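Local coordinates for cell death-related nuclease 4 (Caenorhabditis elegans, PDB 5DK5), which degrades RNA and DNA from the 3' end as a dimeric DEDDh-family exonuclease and takes part in apoptotic DNA degradation, at residues Glu100-Gln103 with Gln104-Thr108; Thr282-Gln285 with Gln286-His289. All coordinates share one frame; numbering follows the deposited sequence.

Interaction 1. Residues Glu100-Gln103 with Gln104-Thr108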
# COMPACT_ATOMS: atom_id res chain seq x y z
N GLU B 100 -1.85 16.30 -17.89
CA GLU B 100 -1.51 17.47 -18.68
C GLU B 100 -0.96 17.05 -20.04
O GLU B 100 -1.27 17.67 -21.06
CB GLU B 100 -0.50 18.34 -17.94
CG GLU B 100 0.02 19.53 -18.73
CD GLU B 100 -1.09 20.46 -19.20
OE1 GLU B 100 -2.13 20.56 -18.51
OE2 GLU B 100 -0.93 21.07 -20.28
N GLN B 101 -0.16 15.99 -20.06
CA GLN B 101 0.37 15.45 -21.30
C GLN B 101 -0.76 14.86 -22.15
O GLN B 101 -0.72 14.91 -23.38
CB GLN B 101 1.43 14.38 -21.02
CG GLN B 101 2.70 14.93 -20.38
CD GLN B 101 3.63 13.83 -19.88
OE1 GLN B 101 3.20 12.73 -19.56
NE2 GLN B 101 4.92 14.14 -19.82
N PHE B 102 -1.76 14.31 -21.47
CA PHE B 102 -2.92 13.73 -22.14
C PHE B 102 -3.75 14.80 -22.83
O PHE B 102 -4.24 14.60 -23.94
CB PHE B 102 -3.76 12.94 -21.13
CG PHE B 102 -5.21 12.83 -21.51
CD1 PHE B 102 -5.61 11.96 -22.52
CD2 PHE B 102 -6.17 13.57 -20.86
CE1 PHE B 102 -6.94 11.85 -22.86
CE2 PHE B 102 -7.51 13.46 -21.20
CZ PHE B 102 -7.89 12.60 -22.20
N GLN B 103 -3.92 15.95 -22.17
CA GLN B 103 -4.66 17.05 -22.76
C GLN B 103 -3.95 17.61 -23.99
O GLN B 103 -4.59 17.92 -25.00
CB GLN B 103 -4.88 18.16 -21.73
CG GLN B 103 -5.84 17.79 -20.62
CD GLN B 103 -6.19 18.96 -19.73
OE1 GLN B 103 -5.36 19.44 -18.97
NE2 GLN B 103 -7.43 19.43 -19.85
N GLN B 104 -2.63 17.75 -23.90
CA GLN B 104 -1.85 18.23 -25.03
C GLN B 104 -1.92 17.25 -26.19
O GLN B 104 -1.96 17.66 -27.36
CB GLN B 104 -0.39 18.46 -24.61
CG GLN B 104 0.50 18.97 -25.73
CD GLN B 104 -0.02 20.25 -26.34
OE1 GLN B 104 -0.38 21.19 -25.63
NE2 GLN B 104 -0.08 20.30 -27.67
N TRP B 105 -1.95 15.97 -25.87
CA TRP B 105 -2.05 14.92 -26.88
C TRP B 105 -3.33 15.07 -27.70
O TRP B 105 -3.31 14.91 -28.92
CB TRP B 105 -2.01 13.54 -26.21
CG TRP B 105 -2.05 12.38 -27.15
CD1 TRP B 105 -1.08 11.99 -28.02
CD2 TRP B 105 -3.12 11.44 -27.30
NE1 TRP B 105 -1.48 10.87 -28.70
CE2 TRP B 105 -2.73 10.51 -28.28
CE3 TRP B 105 -4.38 11.30 -26.70
CZ2 TRP B 105 -3.55 9.45 -28.67
CZ3 TRP B 105 -5.19 10.25 -27.09
CH2 TRP B 105 -4.77 9.34 -28.07
N LEU B 106 -4.43 15.39 -27.03
CA LEU B 106 -5.70 15.63 -27.72
C LEU B 106 -5.58 16.82 -28.66
O LEU B 106 -6.08 16.79 -29.79
CB LEU B 106 -6.82 15.88 -26.71
CG LEU B 106 -7.19 14.72 -25.79
CD1 LEU B 106 -8.22 15.17 -24.76
CD2 LEU B 106 -7.72 13.53 -26.58
N ILE B 107 -4.90 17.87 -28.21
CA ILE B 107 -4.71 19.06 -29.03
C ILE B 107 -3.82 18.74 -30.22
O ILE B 107 -4.10 19.16 -31.34
CB ILE B 107 -4.09 20.22 -28.21
CG1 ILE B 107 -5.05 20.63 -27.09
CG2 ILE B 107 -3.78 21.43 -29.12
CD1 ILE B 107 -4.54 21.75 -26.21
N THR B 108 -2.74 18.00 -29.97
CA THR B 108 -1.81 17.63 -31.03
C THR B 108 -2.51 16.83 -32.13
O THR B 108 -2.20 16.98 -33.31
CB THR B 108 -0.63 16.81 -30.48
OG1 THR B 108 0.03 17.55 -29.44
CG2 THR B 108 0.38 16.50 -31.59
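Phe102 and Leu106, one helical turn apart, bring ring and isobutyl group together. The two side chains cross obliquely: Leu106 sets its CG over one face of the phenyl ring, and its CD1 branch reaches the far end of the ring, 3.6 Å from Phe102 CZ. The rotamers explain the meeting. Phe102 places CG opposite its own backbone N (chi1 154°), which carries the ring beside its carbonyl, while Leu106 holds CG anti to its carbonyl carbon and so leans back toward the preceding turn. Trp105 is a looser apolar neighbour, with its CE3 4.4 Å from Phe102 CD1 at a slant.

The backbone bonds follow the i to i+4 pattern of an alpha-helix. Gln104 N donates to Glu100 O at 3.1 Å and Trp105 N to Gln101 O at 3.0 Å. The next two bonds, Leu106 N to Phe102 O and Ile107 N to Gln103 O, are equally regular, and the backbone that carries the aromatic and aliphatic groups is a continuous alpha-helix.

Side-chain polarity enters one turn further on. Thr108 OG1 gives its hydrogen to Gln104 O at 2.9 Å, arriving from above the carbonyl plane, while Thr108 N bonds to the same oxygen at 2.7 Å. Two donors thus grip Gln104 O and tie the threonine hydroxyl back to its own helix.

As a worked example of an amphipathic helix on a sheet, helix 95-109 turns its apolar side to strands 41-50 and 55-65 of the exonuclease domain. The Phe102 ring meets Phe44 and touches Ile46 and Phe62, the indole of Trp105 meets Phe62 and touches Ile46 and Ile60, and Leu106 packs on Leu111 and Phe144 from neighbouring loops.

Interaction 2. Residues Thr282-Gln285 with Gln286-His289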
# COMPACT_ATOMS: atom_id res chain seq x y z
N THR B 282 -18.35 21.29 -8.98
CA THR B 282 -17.43 21.92 -8.04
C THR B 282 -17.65 21.40 -6.63
O THR B 282 -16.69 21.08 -5.92
CB THR B 282 -17.60 23.45 -8.05
OG1 THR B 282 -17.30 23.97 -9.35
CG2 THR B 282 -16.68 24.11 -7.02
N SER B 283 -18.91 21.31 -6.23
CA SER B 283 -19.28 20.87 -4.89
C SER B 283 -20.25 19.70 -4.93
O SER B 283 -21.08 19.60 -5.84
CB SER B 283 -19.89 22.03 -4.10
OG SER B 283 -20.43 21.58 -2.87
N HIS B 284 -20.15 18.81 -3.94
CA HIS B 284 -21.06 17.68 -3.82
C HIS B 284 -22.45 18.18 -3.44
O HIS B 284 -22.61 18.90 -2.45
CB HIS B 284 -20.53 16.69 -2.78
CG HIS B 284 -21.10 15.31 -2.90
ND1 HIS B 284 -22.37 15.07 -3.36
CD2 HIS B 284 -20.55 14.10 -2.64
CE1 HIS B 284 -22.60 13.77 -3.37
NE2 HIS B 284 -21.51 13.16 -2.94
N GLN B 285 -23.45 17.80 -4.23
CA GLN B 285 -24.81 18.31 -4.05
C GLN B 285 -25.67 17.43 -3.14
O GLN B 285 -26.73 17.85 -2.67
CB GLN B 285 -25.50 18.45 -5.42
CG GLN B 285 -24.82 19.43 -6.35
CD GLN B 285 -24.79 20.84 -5.79
OE1 GLN B 285 -25.82 21.38 -5.38
NE2 GLN B 285 -23.61 21.44 -5.75
N GLN B 286 -25.20 16.21 -2.89
CA GLN B 286 -25.92 15.26 -2.04
C GLN B 286 -24.96 14.55 -1.09
O GLN B 286 -24.89 13.32 -1.08
CB GLN B 286 -26.67 14.25 -2.90
CG GLN B 286 -27.69 14.88 -3.83
CD GLN B 286 -28.37 13.86 -4.73
OE1 GLN B 286 -27.76 13.33 -5.66
NE2 GLN B 286 -29.64 13.59 -4.45
N THR B 287 -24.22 15.32 -0.30
CA THR B 287 -23.23 14.76 0.62
C THR B 287 -23.87 13.74 1.56
O THR B 287 -24.81 14.08 2.29
CB THR B 287 -22.56 15.87 1.46
OG1 THR B 287 -22.02 16.87 0.59
CG2 THR B 287 -21.44 15.28 2.31
N PRO B 288 -23.38 12.49 1.56
CA PRO B 288 -23.96 11.47 2.43
C PRO B 288 -23.47 11.59 3.88
O PRO B 288 -22.61 10.83 4.31
CB PRO B 288 -23.49 10.17 1.79
CG PRO B 288 -22.16 10.51 1.22
CD PRO B 288 -22.27 11.94 0.75
N HIS B 289 -24.03 12.55 4.61
CA HIS B 289 -23.64 12.79 6.00
C HIS B 289 -23.90 11.57 6.87
O HIS B 289 -23.17 11.31 7.83
CB HIS B 289 -24.37 14.00 6.56
CG HIS B 289 -24.09 15.27 5.82
ND1 HIS B 289 -22.84 15.87 5.83
CD2 HIS B 289 -24.88 16.06 5.05
CE1 HIS B 289 -22.88 16.97 5.10
NE2 HIS B 289 -24.10 17.11 4.62
O HOH W 1 -24.34 18.13 -0.31
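His284 folds its imidazole forward over the backbone that follows it, and Gln286 N donates to its ND1 at 3.1 Å. The bond is fairly straight (157° at the hydrogen), although the donor is tilted out of the ring plane. Placing CG anti to the backbone N (chi1 -160°) sets the ring beside its own carbonyl carbon, where ND1 can meet the amide two residues on.

Thr287 then covers one face of the same ring. Its CA stands 4.0 Å from the His284 ring centroid, almost on the ring normal, in a CH-pi contact, and its backbone N also lies over that face, toward the rim. Thr287 OG1 approaches His284 CB at 3.7 Å. Pro288, at the centre of an inverse gamma turn, crosses the imidazole at about a right angle, with CD near NE2.

Lacking regular secondary structure, the loop is held locally by side-chain-to-backbone bonds and a bridging water, close after the last cysteine of the Cys4 zinc site formed by Cys220, Cys270, Cys273 and Cys280. The water donates to His284 O at 2.9 Å and accepts from Thr287 N at 2.8 Å.

Gln285 bends at chi2 (-61°), curling its amide back so that NE2 donates to Ser283 O at 3.1 Å from above the carbonyl plane; its side chain also lies close to Cys220. Gln286, by contrast, is extended beyond CG and spends its amide outside the loop, NE2 on Ala222 O and OE1 on Arg225 NH2. Replacing His284 with an alanine would probably leave Gln286 N without its acceptor and Thr287 without the ring beneath it. The other ring nitrogen, NE2, is hydrogen-bonded to Arg248 O, linking the loop to helix 239-249.

How the interactions relate
From the N terminus, the chain lays down strands 20-28, 41-50 and 55-65 before reaching interaction 1, which lies within helix 95-109, the helix that packs on the latter two. It then builds the rest of the mixed sheet and its helices, ending that sheet with strand 253-256, before interaction 2 shapes the loop that leads on to helix 300-305. Both contacts are local, so neither closes a long loop; they lie in series, neither nested nor crossing. The centres of interaction 1 and interaction 2 are about 30 Å apart, and the two do not touch. Interaction 1 concerns a helix on one face of the mixed sheet; interaction 2 lies beside the zinc site, in the loop after the sheet's last strand.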